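Local coordinates for protein uncharacterized N-acetyltransferase D2E76_00625 (Mycobacteroides abscessus, PDB 6YCA) that binds acetyl coenzyme A and probably transfers its acetyl group to an amine of an acceptor molecule, yet cannot modify aminoglycosides, at residues A[25-30]-A[68-73]; A[33-38]-A[61-66]; A[74-79]-A[103-108]; A[97-102]-A[131-136]. All blocks are in the same frame, centred on the assembly; numbering follows the deposited sequence.

Contact 1. Residues A[25-30]-A[68-73]; sequences DIRFLQ and GAFVQG. With SO4 (sulfate ion), chain H.
R27 carries its CG between its own backbone N and carbonyl carbon (chi1 54°) and then runs extended as far as NE, while F70 turns CG anti to its carbonyl carbon (chi1 -62°); together these torsions bring the guanidinium over the ring. The two residues project from one face of an antiparallel strand pair, 25-28 with 67-70, at the N-terminal edge of the GNAT acetyltransferase fold. The group lies on the ring as an offset stack with planes 23° apart, and R27 CZ stands 3.6 Å from the centroid of F70, over the face, which defines a cation-pi contact. A salt bridge from R27 NH1 to E34 of helix 32-46 gives the same guanidinium a second hold, and with the stack on F70 would restrict its rotation; its approach to D25 through NE is long.

The backbone evidence is equally direct. D25 and F70 form a hydrogen-bonded pair, D25 N to F70 O at 2.9 Å and F70 N to D25 O also at 2.9 Å. One pair further on, G68 N reaches R27 O at 2.7 Å, and R27 N returns a less straight bond to G68 O at 3.2 Å. Between them I26 and A69 form the non-hydrogen-bonded pair on the reverse face, where I26 CD1 meets A69 CB at 3.6 Å and helix 113-127 covers both residues. L29, beyond the strand, brings CD2 within 3.6 Å of F70 CZ. Outside the pairing, F28 N donates to O2 of a sulfate ion, probably from the crystallisation liquor, at 2.7 Å.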
# COMPACT_ATOMS: atom_id res chain seq x y z
N ASP A 25 32.10 27.40 -27.66
CA ASP A 25 31.40 28.31 -28.56
C ASP A 25 29.90 28.10 -28.45
O ASP A 25 29.42 26.96 -28.41
CB ASP A 25 31.86 28.06 -30.01
CG ASP A 25 31.27 29.06 -30.98
OD1 ASP A 25 30.84 30.15 -30.54
OD2 ASP A 25 31.24 28.75 -32.19
N ILE A 26 29.15 29.21 -28.37
CA ILE A 26 27.69 29.19 -28.28
C ILE A 26 27.16 29.85 -29.55
O ILE A 26 27.26 31.08 -29.70
CB ILE A 26 27.18 29.92 -27.04
CG1 ILE A 26 27.80 29.32 -25.77
CG2 ILE A 26 25.66 29.88 -26.99
CD1 ILE A 26 27.20 28.00 -25.37
N ARG A 27 26.59 29.06 -30.45
CA ARG A 27 26.04 29.60 -31.69
C ARG A 27 24.73 28.88 -32.03
O ARG A 27 24.44 27.80 -31.52
CB ARG A 27 27.03 29.47 -32.85
CG ARG A 27 27.55 28.06 -33.07
CD ARG A 27 28.33 27.96 -34.36
NE ARG A 27 28.98 26.66 -34.52
CZ ARG A 27 28.37 25.58 -35.01
NH1 ARG A 27 27.10 25.64 -35.38
NH2 ARG A 27 29.04 24.43 -35.11
N PHE A 28 23.96 29.50 -32.92
CA PHE A 28 22.72 28.89 -33.38
C PHE A 28 23.02 27.76 -34.35
O PHE A 28 23.92 27.86 -35.19
CB PHE A 28 21.85 29.93 -34.08
CG PHE A 28 21.02 30.75 -33.15
CD1 PHE A 28 19.89 30.21 -32.54
CD2 PHE A 28 21.36 32.07 -32.87
CE1 PHE A 28 19.12 30.97 -31.68
CE2 PHE A 28 20.60 32.83 -32.00
CZ PHE A 28 19.48 32.28 -31.40
N LEU A 29 22.25 26.68 -34.25
CA LEU A 29 22.40 25.58 -35.19
C LEU A 29 21.86 25.99 -36.55
O LEU A 29 20.89 26.74 -36.65
CB LEU A 29 21.64 24.37 -34.68
CG LEU A 29 21.94 24.04 -33.22
CD1 LEU A 29 21.14 22.84 -32.78
CD2 LEU A 29 23.42 23.81 -33.02
N GLN A 30 22.51 25.51 -37.61
CA GLN A 30 22.12 25.90 -38.96
C GLN A 30 22.22 24.74 -39.96
O GLN A 30 22.66 24.92 -41.10
CB GLN A 30 22.81 27.19 -39.42
CG GLN A 30 24.32 27.12 -39.51
CD GLN A 30 24.93 28.49 -39.68
OE1 GLN A 30 24.22 29.49 -39.77
NE2 GLN A 30 26.26 28.55 -39.71
N GLY A 68 23.25 26.13 -29.69
CA GLY A 68 24.05 24.96 -29.40
C GLY A 68 25.31 25.36 -28.66
O GLY A 68 25.85 26.44 -28.85
N ALA A 69 25.76 24.45 -27.81
CA ALA A 69 26.99 24.63 -27.05
C ALA A 69 27.99 23.62 -27.57
O ALA A 69 27.77 22.41 -27.49
CB ALA A 69 26.74 24.40 -25.56
N PHE A 70 29.09 24.12 -28.13
CA PHE A 70 30.11 23.29 -28.76
C PHE A 70 31.39 23.39 -27.95
O PHE A 70 31.88 24.50 -27.70
CB PHE A 70 30.38 23.75 -30.20
CG PHE A 70 29.18 23.66 -31.11
CD1 PHE A 70 28.21 24.65 -31.11
CD2 PHE A 70 29.06 22.60 -32.00
CE1 PHE A 70 27.11 24.57 -31.96
CE2 PHE A 70 27.97 22.51 -32.85
CZ PHE A 70 26.99 23.50 -32.82
N VAL A 71 31.91 22.25 -27.52
CA VAL A 71 33.24 22.16 -26.92
C VAL A 71 34.11 21.27 -27.80
O VAL A 71 33.75 20.11 -28.06
CB VAL A 71 33.22 21.71 -25.45
CG1 VAL A 71 32.31 22.62 -24.63
CG2 VAL A 71 32.79 20.25 -25.30
N GLN A 72 35.22 21.82 -28.27
CA GLN A 72 36.10 21.14 -29.22
C GLN A 72 35.29 20.65 -30.43
O GLN A 72 35.26 19.47 -30.76
CB GLN A 72 36.85 19.99 -28.54
CG GLN A 72 37.79 20.42 -27.42
CD GLN A 72 38.47 19.24 -26.72
OE1 GLN A 72 38.78 18.23 -27.35
NE2 GLN A 72 38.71 19.38 -25.43
N GLY A 73 34.68 21.62 -31.11
CA GLY A 73 33.86 21.33 -32.29
C GLY A 73 32.88 20.19 -32.13
O GLY A 73 32.70 19.38 -33.05
S SO4 H . 25.50 32.92 -34.13
O1 SO4 H . 24.69 34.07 -34.51
O2 SO4 H . 24.68 31.72 -34.19
O3 SO4 H . 26.63 32.79 -35.06
O4 SO4 H . 26.02 33.10 -32.78

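Contact 2. Residues A[33-38]-A[61-66]; sequences AEHERA and LELGRY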
# COMPACT_ATOMS: atom_id res chain seq x y z
N ALA A 33 21.75 18.17 -39.73
CA ALA A 33 22.61 17.30 -38.93
C ALA A 33 22.77 17.83 -37.51
O ALA A 33 22.74 17.06 -36.55
CB ALA A 33 23.97 17.14 -39.61
N GLU A 34 22.93 19.15 -37.37
CA GLU A 34 23.07 19.74 -36.04
C GLU A 34 21.77 19.66 -35.24
O GLU A 34 21.79 19.36 -34.05
CB GLU A 34 23.57 21.18 -36.15
CG GLU A 34 25.05 21.30 -36.42
CD GLU A 34 25.50 22.73 -36.62
OE1 GLU A 34 24.65 23.65 -36.49
OE2 GLU A 34 26.70 22.96 -36.88
N HIS A 35 20.63 19.91 -35.89
CA HIS A 35 19.36 19.84 -35.18
C HIS A 35 19.10 18.43 -34.64
O HIS A 35 18.60 18.28 -33.53
CB HIS A 35 18.20 20.29 -36.07
CG HIS A 35 18.13 21.78 -36.27
ND1 HIS A 35 18.96 22.46 -37.13
CD2 HIS A 35 17.30 22.70 -35.73
CE1 HIS A 35 18.66 23.74 -37.10
NE2 HIS A 35 17.66 23.92 -36.26
N GLU A 36 19.45 17.40 -35.42
CA GLU A 36 19.23 16.03 -34.96
C GLU A 36 20.13 15.70 -33.77
O GLU A 36 19.72 15.00 -32.85
CB GLU A 36 19.44 15.03 -36.10
CG GLU A 36 18.36 15.07 -37.17
CD GLU A 36 18.64 14.12 -38.31
OE1 GLU A 36 19.73 13.50 -38.32
OE2 GLU A 36 17.78 13.98 -39.21
N ARG A 37 21.36 16.22 -33.78
CA ARG A 37 22.27 15.97 -32.67
C ARG A 37 21.82 16.69 -31.40
O ARG A 37 21.90 16.13 -30.30
CB ARG A 37 23.68 16.40 -33.05
CG ARG A 37 24.72 16.13 -31.97
CD ARG A 37 25.00 14.65 -31.82
NE ARG A 37 25.67 14.09 -32.99
CZ ARG A 37 25.90 12.79 -33.16
NH1 ARG A 37 25.53 11.93 -32.23
NH2 ARG A 37 26.51 12.37 -34.26
N ALA A 38 21.32 17.92 -31.54
CA ALA A 38 20.81 18.64 -30.38
C ALA A 38 19.61 17.93 -29.75
O ALA A 38 19.44 17.98 -28.53
CB ALA A 38 20.44 20.06 -30.78
N LEU A 61 10.32 21.18 -34.86
CA LEU A 61 11.13 22.34 -34.50
C LEU A 61 10.81 23.53 -35.39
O LEU A 61 10.32 23.39 -36.51
CB LEU A 61 12.64 22.02 -34.59
CG LEU A 61 13.22 21.14 -33.49
CD1 LEU A 61 14.68 20.83 -33.77
CD2 LEU A 61 13.09 21.86 -32.17
N GLU A 62 11.12 24.72 -34.87
CA GLU A 62 11.08 25.95 -35.64
C GLU A 62 12.52 26.34 -35.91
O GLU A 62 13.28 26.62 -34.97
CB GLU A 62 10.39 27.05 -34.83
CG GLU A 62 10.38 28.41 -35.51
CD GLU A 62 9.55 29.43 -34.76
OE1 GLU A 62 9.49 30.60 -35.21
OE2 GLU A 62 8.94 29.07 -33.73
N LEU A 63 12.90 26.37 -37.18
CA LEU A 63 14.30 26.56 -37.54
C LEU A 63 14.75 27.99 -37.27
O LEU A 63 14.05 28.96 -37.61
CB LEU A 63 14.53 26.22 -39.01
CG LEU A 63 14.17 24.80 -39.45
CD1 LEU A 63 14.50 24.60 -40.94
CD2 LEU A 63 14.86 23.75 -38.58
N GLY A 64 15.89 28.13 -36.62
CA GLY A 64 16.50 29.42 -36.39
C GLY A 64 16.37 29.94 -34.98
O GLY A 64 16.58 31.13 -34.75
N ARG A 65 16.08 29.07 -34.03
CA ARG A 65 15.87 29.46 -32.65
C ARG A 65 16.59 28.51 -31.71
O ARG A 65 16.44 28.62 -30.49
CB ARG A 65 14.37 29.43 -32.33
CG ARG A 65 13.57 30.62 -32.85
CD ARG A 65 12.16 30.59 -32.30
NE ARG A 65 11.58 31.92 -32.14
CZ ARG A 65 11.54 32.58 -30.99
NH1 ARG A 65 12.04 32.03 -29.89
NH2 ARG A 65 10.99 33.78 -30.94
N TYR A 66 17.39 27.60 -32.25
CA TYR A 66 18.03 26.56 -31.46
C TYR A 66 19.49 26.93 -31.28
O TYR A 66 20.24 27.00 -32.26
CB TYR A 66 17.88 25.21 -32.16
CG TYR A 66 17.90 24.02 -31.23
CD1 TYR A 66 18.81 23.93 -30.19
CD2 TYR A 66 16.96 23.00 -31.36
CE1 TYR A 66 18.82 22.85 -29.34
CE2 TYR A 66 16.95 21.92 -30.50
CZ TYR A 66 17.88 21.85 -29.50
OH TYR A 66 17.89 20.77 -28.64
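H35 ND1 is held by a hydrogen bond to S31 O, one turn earlier in the chain, and this bond limits the rotation of an imidazole whose CD2 and NE2 atoms meet residues of 61-66. With ND1 tied back to its own helix, these two atoms are presented to the loop that precedes strand 67-70. L63 comes over one face of the ring: its CD2 lies 4.0 Å from the H35 centroid and 26° off the normal, a CH-pi contact offset toward the rim. L61 takes the edge instead, with CD1 in the ring plane and 3.8 Å from H35 CD2.

One turn further along helix 32-46, A38 directs its CB at Y66. The tyrosine has CG anti to the backbone N (chi1 -153°), which extends the ring toward the helix and brings Y66 CZ to 3.4 Å from A38 CB. L29 and L75 also cover A38. The contact thus fastens the first long helix of the GNAT domain to the 61-66 loop, whose Y66 also bonds through its backbone to L29. Leucine methyls on the imidazole and an alanine methyl on the phenol ring imply cohesion largely by apolar contact, with the imidazole oriented by its own helix.

Contact 3. Residues A[74-79]-A[103-108]; sequences ELIGGA and GVLPTH. With ACO (acetyl coenzyme *a), chain G.
I76 is the side chain at the centre of this contact, and its CG2 touches both H108 and L105. Because CG1 occupies the site between backbone N and carbonyl carbon (chi1 48°), CG2 lies beside the backbone N and points over one face of H108, 4.0 Å from the ring centroid in a CH-pi contact. The same methyl meets L105 from another direction, I76 CG2 to L105 CD2 being 3.7 Å.

The backbones fix these side chains. L105 N donates to I76 O at 3.1 Å with an almost straight N-H...O angle of 172°. G78 and G103 then form an antiparallel hydrogen-bonded pair, with G78 N 3.0 Å from G103 O and G103 N 3.1 Å from G78 O. Between these bonds G77 and V104 make a non-hydrogen-bonded pair, their CA atoms 4.1 Å apart. H108 is in turn positioned by a turn in which its N bonds to L105 O at 2.9 Å.

Further out, I113 of helix 113-127 packs on I76, V104 and H108, while L177 of a second subunit covers L105, P106 and T107. On its other side, 74-79 meets strand 67-70 with I76 and G77 both facing A69, a classic beta bulge. V104 N, directed away from the hairpin partner, bonds to O9P of acetyl coenzyme A at 3.1 Å. R110 N and G112 N also bind the cofactor, an arrangement consistent with the GNAT site in which the end of a central strand holds pantetheine and the following loop receives the pyrophosphate.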
# COMPACT_ATOMS: atom_id res chain seq x y z
N GLU A 74 32.22 20.11 -30.97
CA GLU A 74 31.32 19.00 -30.67
C GLU A 74 30.12 19.53 -29.91
O GLU A 74 30.28 20.18 -28.87
CB GLU A 74 32.04 17.94 -29.82
CG GLU A 74 31.14 16.81 -29.34
CD GLU A 74 31.77 16.00 -28.23
OE1 GLU A 74 32.85 16.41 -27.73
OE2 GLU A 74 31.20 14.95 -27.84
N LEU A 75 28.92 19.25 -30.41
CA LEU A 75 27.71 19.75 -29.78
C LEU A 75 27.44 18.96 -28.50
O LEU A 75 27.23 17.74 -28.55
CB LEU A 75 26.54 19.62 -30.74
CG LEU A 75 25.19 20.11 -30.22
CD1 LEU A 75 25.27 21.58 -29.89
CD2 LEU A 75 24.11 19.86 -31.25
N ILE A 76 27.43 19.65 -27.36
CA ILE A 76 27.31 19.01 -26.06
C ILE A 76 26.20 19.58 -25.20
O ILE A 76 26.04 19.16 -24.05
CB ILE A 76 28.65 18.97 -25.30
CG1 ILE A 76 29.33 20.34 -25.32
CG2 ILE A 76 29.57 17.92 -25.90
CD1 ILE A 76 28.84 21.30 -24.27
N GLY A 77 25.43 20.54 -25.70
CA GLY A 77 24.33 21.12 -24.96
C GLY A 77 23.58 22.08 -25.85
O GLY A 77 24.02 22.41 -26.96
N GLY A 78 22.42 22.53 -25.37
CA GLY A 78 21.63 23.43 -26.19
C GLY A 78 20.42 23.97 -25.46
O GLY A 78 20.09 23.55 -24.35
N ALA A 79 19.77 24.94 -26.11
CA ALA A 79 18.55 25.56 -25.61
C ALA A 79 17.78 26.09 -26.81
O ALA A 79 18.36 26.74 -27.68
CB ALA A 79 18.88 26.69 -24.64
N GLY A 103 19.37 21.54 -22.12
CA GLY A 103 20.05 20.39 -21.56
C GLY A 103 21.53 20.32 -21.91
O GLY A 103 21.94 20.77 -22.98
N VAL A 104 22.34 19.79 -20.99
CA VAL A 104 23.77 19.60 -21.21
C VAL A 104 24.12 18.17 -20.81
O VAL A 104 23.62 17.65 -19.81
CB VAL A 104 24.59 20.62 -20.39
CG1 VAL A 104 26.08 20.39 -20.56
CG2 VAL A 104 24.22 22.04 -20.79
N LEU A 105 24.98 17.52 -21.60
CA LEU A 105 25.40 16.17 -21.27
C LEU A 105 26.10 16.15 -19.91
O LEU A 105 26.79 17.10 -19.54
CB LEU A 105 26.33 15.57 -22.32
CG LEU A 105 25.88 15.15 -23.72
CD1 LEU A 105 24.38 15.33 -23.93
CD2 LEU A 105 26.68 15.83 -24.80
N PRO A 106 25.94 15.06 -19.15
CA PRO A 106 26.58 15.00 -17.82
C PRO A 106 28.09 15.09 -17.86
O PRO A 106 28.70 15.39 -16.83
CB PRO A 106 26.11 13.65 -17.26
CG PRO A 106 25.75 12.85 -18.48
CD PRO A 106 25.20 13.83 -19.46
N THR A 107 28.71 14.84 -19.01
CA THR A 107 30.16 14.96 -19.14
C THR A 107 30.62 16.40 -19.29
O THR A 107 31.83 16.64 -19.39
CB THR A 107 30.66 14.12 -20.32
OG1 THR A 107 29.91 14.44 -21.50
CG2 THR A 107 30.52 12.64 -20.03
N HIS A 108 29.70 17.38 -19.30
CA HIS A 108 30.09 18.77 -19.48
C HIS A 108 29.28 19.71 -18.60
O HIS A 108 29.11 20.89 -18.93
CB HIS A 108 30.00 19.19 -20.95
CG HIS A 108 30.94 18.43 -21.84
ND1 HIS A 108 30.63 17.20 -22.37
CD2 HIS A 108 32.19 18.73 -22.26
CE1 HIS A 108 31.65 16.77 -23.09
NE2 HIS A 108 32.61 17.68 -23.04
N1A ACO G . 20.61 21.48 -9.64
C2A ACO G . 21.16 22.41 -8.85
N3A ACO G . 21.93 23.44 -9.23
C4A ACO G . 22.21 23.59 -10.55
C5A ACO G . 21.68 22.68 -11.47
C6A ACO G . 20.84 21.57 -10.97
N6A ACO G . 20.31 20.67 -11.84
N7A ACO G . 22.09 23.04 -12.70
C8A ACO G . 22.85 24.16 -12.55
N9A ACO G . 22.93 24.48 -11.24
C1B ACO G . 23.66 25.65 -10.70
C2B ACO G . 25.17 25.42 -10.75
O2B ACO G . 25.64 24.88 -9.51
C3B ACO G . 25.64 26.87 -10.88
O3B ACO G . 25.63 27.45 -9.59
P3B ACO G . 26.86 28.39 -9.11
O7A ACO G . 28.14 27.59 -9.18
O8A ACO G . 26.93 29.60 -10.01
O9A ACO G . 26.59 28.81 -7.69
C4B ACO G . 24.55 27.54 -11.71
O4B ACO G . 23.36 26.77 -11.52
C5B ACO G . 24.89 27.62 -13.19
O5B ACO G . 25.27 26.31 -13.61
P1A ACO G . 25.76 25.98 -15.09
O1A ACO G . 27.20 25.51 -15.03
O2A ACO G . 25.62 27.22 -15.93
O3A ACO G . 24.83 24.82 -15.70
P2A ACO G . 25.15 23.40 -16.38
O4A ACO G . 26.15 23.60 -17.49
O5A ACO G . 25.69 22.45 -15.34
O6A ACO G . 23.76 22.82 -16.95
CBP ACO G . 21.55 21.90 -16.59
CCP ACO G . 22.62 22.85 -16.09
CDP ACO G . 21.24 22.19 -18.05
CEP ACO G . 20.30 22.07 -15.75
CAP ACO G . 22.13 20.49 -16.44
OAP ACO G . 22.37 20.27 -15.05
C9P ACO G . 21.24 19.41 -16.98
O9P ACO G . 21.35 19.04 -18.14
N8P ACO G . 20.36 18.88 -16.13
C7P ACO G . 19.45 17.80 -16.47
C6P ACO G . 18.50 18.14 -17.61
C5P ACO G . 17.57 19.27 -17.24
O5P ACO G . 17.12 19.37 -16.11
N4P ACO G . 17.30 20.14 -18.21
C3P ACO G . 16.39 21.24 -17.99
C2P ACO G . 15.06 20.99 -18.68
S1P ACO G . 13.99 22.36 -18.40
C ACO G . 13.55 22.68 -19.98
O ACO G . 13.62 21.79 -20.81
CH3 ACO G . 13.08 24.06 -20.35

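Contact 4. Residues A[97-102]-A[131-136]; sequences AAVTHI and IVASLR. With ACO (acetyl coenzyme *a), chain G.
V99 and L135 touch with aliphatic groups alone, and the flat group in the same strand as V99 is the imidazole of H101, which has T100 CG2 over the centre of one face and meets F39 edge-to-face and F42 with planes at about 60°. The motif is the parallel pair of a beta-alpha-beta unit, strands 93-104 and 132-135 joined through helix 113-127, and belongs to the GNAT fold. Three bonds zip its closed end: A97 N to V132 O at 3.0 Å, S134 N to A97 O at 3.1 Å, and V99 N to S134 O at 3.0 Å.

Beyond these the strands part. Their axes cross at 35°, and the CA atoms, 5.1 Å apart at V99 and L135, are 7.5 Å apart at T100 and R136. This is the V-shaped splay in which GNAT enzymes seat the acyl thioester. The side chains of V99 and L135 lie alongside each other, pointing the same way, with V99 CG1 near L135 CD2. I102 O accepts a weak bond from N4P of acetyl coenzyme A, 3.1 Å away. R136 O lies 3.7 Å from the thioester S1P, while the acetyl CH3 is approached from two directions nearly at right angles, by T100 CA and by L135 CB, the latter at 3.9 Å.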
# COMPACT_ATOMS: atom_id res chain seq x y z
N ALA A 97 8.39 33.99 -25.82
CA ALA A 97 9.35 32.99 -26.27
C ALA A 97 9.19 31.74 -25.40
O ALA A 97 9.53 31.76 -24.22
CB ALA A 97 10.77 33.52 -26.21
N ALA A 98 8.66 30.68 -26.00
CA ALA A 98 8.44 29.41 -25.30
C ALA A 98 9.75 28.63 -25.32
O ALA A 98 10.06 27.91 -26.27
CB ALA A 98 7.30 28.64 -25.96
N VAL A 99 10.53 28.78 -24.24
CA VAL A 99 11.84 28.15 -24.13
C VAL A 99 11.67 26.69 -23.76
O VAL A 99 10.84 26.33 -22.92
CB VAL A 99 12.70 28.90 -23.10
CG1 VAL A 99 14.03 28.19 -22.91
CG2 VAL A 99 12.92 30.33 -23.55
N THR A 100 12.47 25.83 -24.40
CA THR A 100 12.44 24.40 -24.13
C THR A 100 13.73 23.79 -24.68
O THR A 100 14.61 24.50 -25.17
CB THR A 100 11.19 23.75 -24.73
OG1 THR A 100 11.12 22.37 -24.34
CG2 THR A 100 11.22 23.84 -26.25
N HIS A 101 13.83 22.46 -24.57
CA HIS A 101 14.97 21.70 -25.09
C HIS A 101 16.29 22.06 -24.42
O HIS A 101 17.36 21.81 -24.99
CB HIS A 101 15.08 21.80 -26.62
CG HIS A 101 13.83 21.40 -27.33
ND1 HIS A 101 13.46 21.93 -28.55
CD2 HIS A 101 12.86 20.52 -27.00
CE1 HIS A 101 12.32 21.39 -28.93
NE2 HIS A 101 11.93 20.53 -28.01
N ILE A 102 16.25 22.64 -23.22
CA ILE A 102 17.47 23.00 -22.51
C ILE A 102 18.08 21.74 -21.91
O ILE A 102 17.38 20.96 -21.25
CB ILE A 102 17.17 24.03 -21.41
CG1 ILE A 102 16.77 25.38 -22.02
CG2 ILE A 102 18.37 24.21 -20.51
CD1 ILE A 102 16.61 26.47 -21.00
N ILE A 131 8.93 40.20 -25.28
CA ILE A 131 9.05 40.84 -23.97
C ILE A 131 9.08 39.87 -22.81
O ILE A 131 9.56 40.23 -21.73
CB ILE A 131 7.98 41.92 -23.73
CG1 ILE A 131 6.61 41.47 -24.22
CG2 ILE A 131 8.33 43.17 -24.51
CD1 ILE A 131 5.52 42.44 -23.82
N VAL A 132 8.55 38.65 -22.97
CA VAL A 132 8.58 37.65 -21.92
C VAL A 132 9.01 36.31 -22.51
O VAL A 132 8.86 36.06 -23.71
CB VAL A 132 7.23 37.50 -21.18
CG1 VAL A 132 6.84 38.81 -20.50
CG2 VAL A 132 6.13 37.02 -22.12
N ALA A 133 9.56 35.46 -21.65
CA ALA A 133 9.89 34.08 -21.98
C ALA A 133 9.43 33.21 -20.82
O ALA A 133 9.49 33.62 -19.66
CB ALA A 133 11.39 33.89 -22.19
N SER A 134 8.94 32.01 -21.15
CA SER A 134 8.46 31.08 -20.14
C SER A 134 8.88 29.67 -20.52
O SER A 134 9.14 29.37 -21.69
CB SER A 134 6.94 31.15 -19.97
OG SER A 134 6.28 30.40 -20.97
N LEU A 135 8.93 28.79 -19.52
CA LEU A 135 9.31 27.40 -19.73
C LEU A 135 8.62 26.53 -18.69
O LEU A 135 7.94 27.03 -17.79
CB LEU A 135 10.83 27.21 -19.72
CG LEU A 135 11.63 27.70 -18.50
CD1 LEU A 135 11.57 26.72 -17.34
CD2 LEU A 135 13.08 27.96 -18.89
N ARG A 136 8.79 25.22 -18.83
CA ARG A 136 8.35 24.26 -17.82
C ARG A 136 9.62 23.62 -17.26
O ARG A 136 10.31 22.89 -17.97
CB ARG A 136 7.43 23.22 -18.45
CG ARG A 136 6.23 23.82 -19.17
CD ARG A 136 5.30 24.54 -18.22
NE ARG A 136 4.21 25.22 -18.91
CZ ARG A 136 4.23 26.51 -19.23
NH1 ARG A 136 5.28 27.26 -18.92
NH2 ARG A 136 3.21 27.06 -19.86
N1A ACO G . 20.61 21.48 -9.64
C2A ACO G . 21.16 22.41 -8.85
N3A ACO G . 21.93 23.44 -9.23
C4A ACO G . 22.21 23.59 -10.55
C5A ACO G . 21.68 22.68 -11.47
C6A ACO G . 20.84 21.57 -10.97
N6A ACO G . 20.31 20.67 -11.84
N7A ACO G . 22.09 23.04 -12.70
C8A ACO G . 22.85 24.16 -12.55
N9A ACO G . 22.93 24.48 -11.24
C1B ACO G . 23.66 25.65 -10.70
C2B ACO G . 25.17 25.42 -10.75
O2B ACO G . 25.64 24.88 -9.51
C3B ACO G . 25.64 26.87 -10.88
O3B ACO G . 25.63 27.45 -9.59
P3B ACO G . 26.86 28.39 -9.11
O7A ACO G . 28.14 27.59 -9.18
O8A ACO G . 26.93 29.60 -10.01
O9A ACO G . 26.59 28.81 -7.69
C4B ACO G . 24.55 27.54 -11.71
O4B ACO G . 23.36 26.77 -11.52
C5B ACO G . 24.89 27.62 -13.19
O5B ACO G . 25.27 26.31 -13.61
P1A ACO G . 25.76 25.98 -15.09
O1A ACO G . 27.20 25.51 -15.03
O2A ACO G . 25.62 27.22 -15.93
O3A ACO G . 24.83 24.82 -15.70
P2A ACO G . 25.15 23.40 -16.38
O4A ACO G . 26.15 23.60 -17.49
O5A ACO G . 25.69 22.45 -15.34
O6A ACO G . 23.76 22.82 -16.95
CBP ACO G . 21.55 21.90 -16.59
CCP ACO G . 22.62 22.85 -16.09
CDP ACO G . 21.24 22.19 -18.05
CEP ACO G . 20.30 22.07 -15.75
CAP ACO G . 22.13 20.49 -16.44
OAP ACO G . 22.37 20.27 -15.05
C9P ACO G . 21.24 19.41 -16.98
O9P ACO G . 21.35 19.04 -18.14
N8P ACO G . 20.36 18.88 -16.13
C7P ACO G . 19.45 17.80 -16.47
C6P ACO G . 18.50 18.14 -17.61
C5P ACO G . 17.57 19.27 -17.24
O5P ACO G . 17.12 19.37 -16.11
N4P ACO G . 17.30 20.14 -18.21
C3P ACO G . 16.39 21.24 -17.99
C2P ACO G . 15.06 20.99 -18.68
S1P ACO G . 13.99 22.36 -18.40
C ACO G . 13.55 22.68 -19.98
O ACO G . 13.62 21.79 -20.81
CH3 ACO G . 13.08 24.06 -20.35

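How the contacts relate
The four contacts span the N-terminal GNAT domain from its edge strand to its cofactor cleft. Contacts 1 and 3, centres 10 Å apart, are adjacent in the sheet, for A69 O probably accepts from I76 N at 2.8 Å. Contact 2 is nested within the chain loop closed by contact 1, and packs on contact 3 where A38 N lies 3.4 Å from L75 CD2. It also borders contact 4, where L61 CD2 lies 3.4 Å from H101 CE1. Contacts 3 and 4 share strand 93-104, with centres 18 Å apart, and bind successive parts of acetyl coenzyme A; the side chains of A69 in contact 1 and Y66 in contact 2 remain about 8 Å and 9 Å from it.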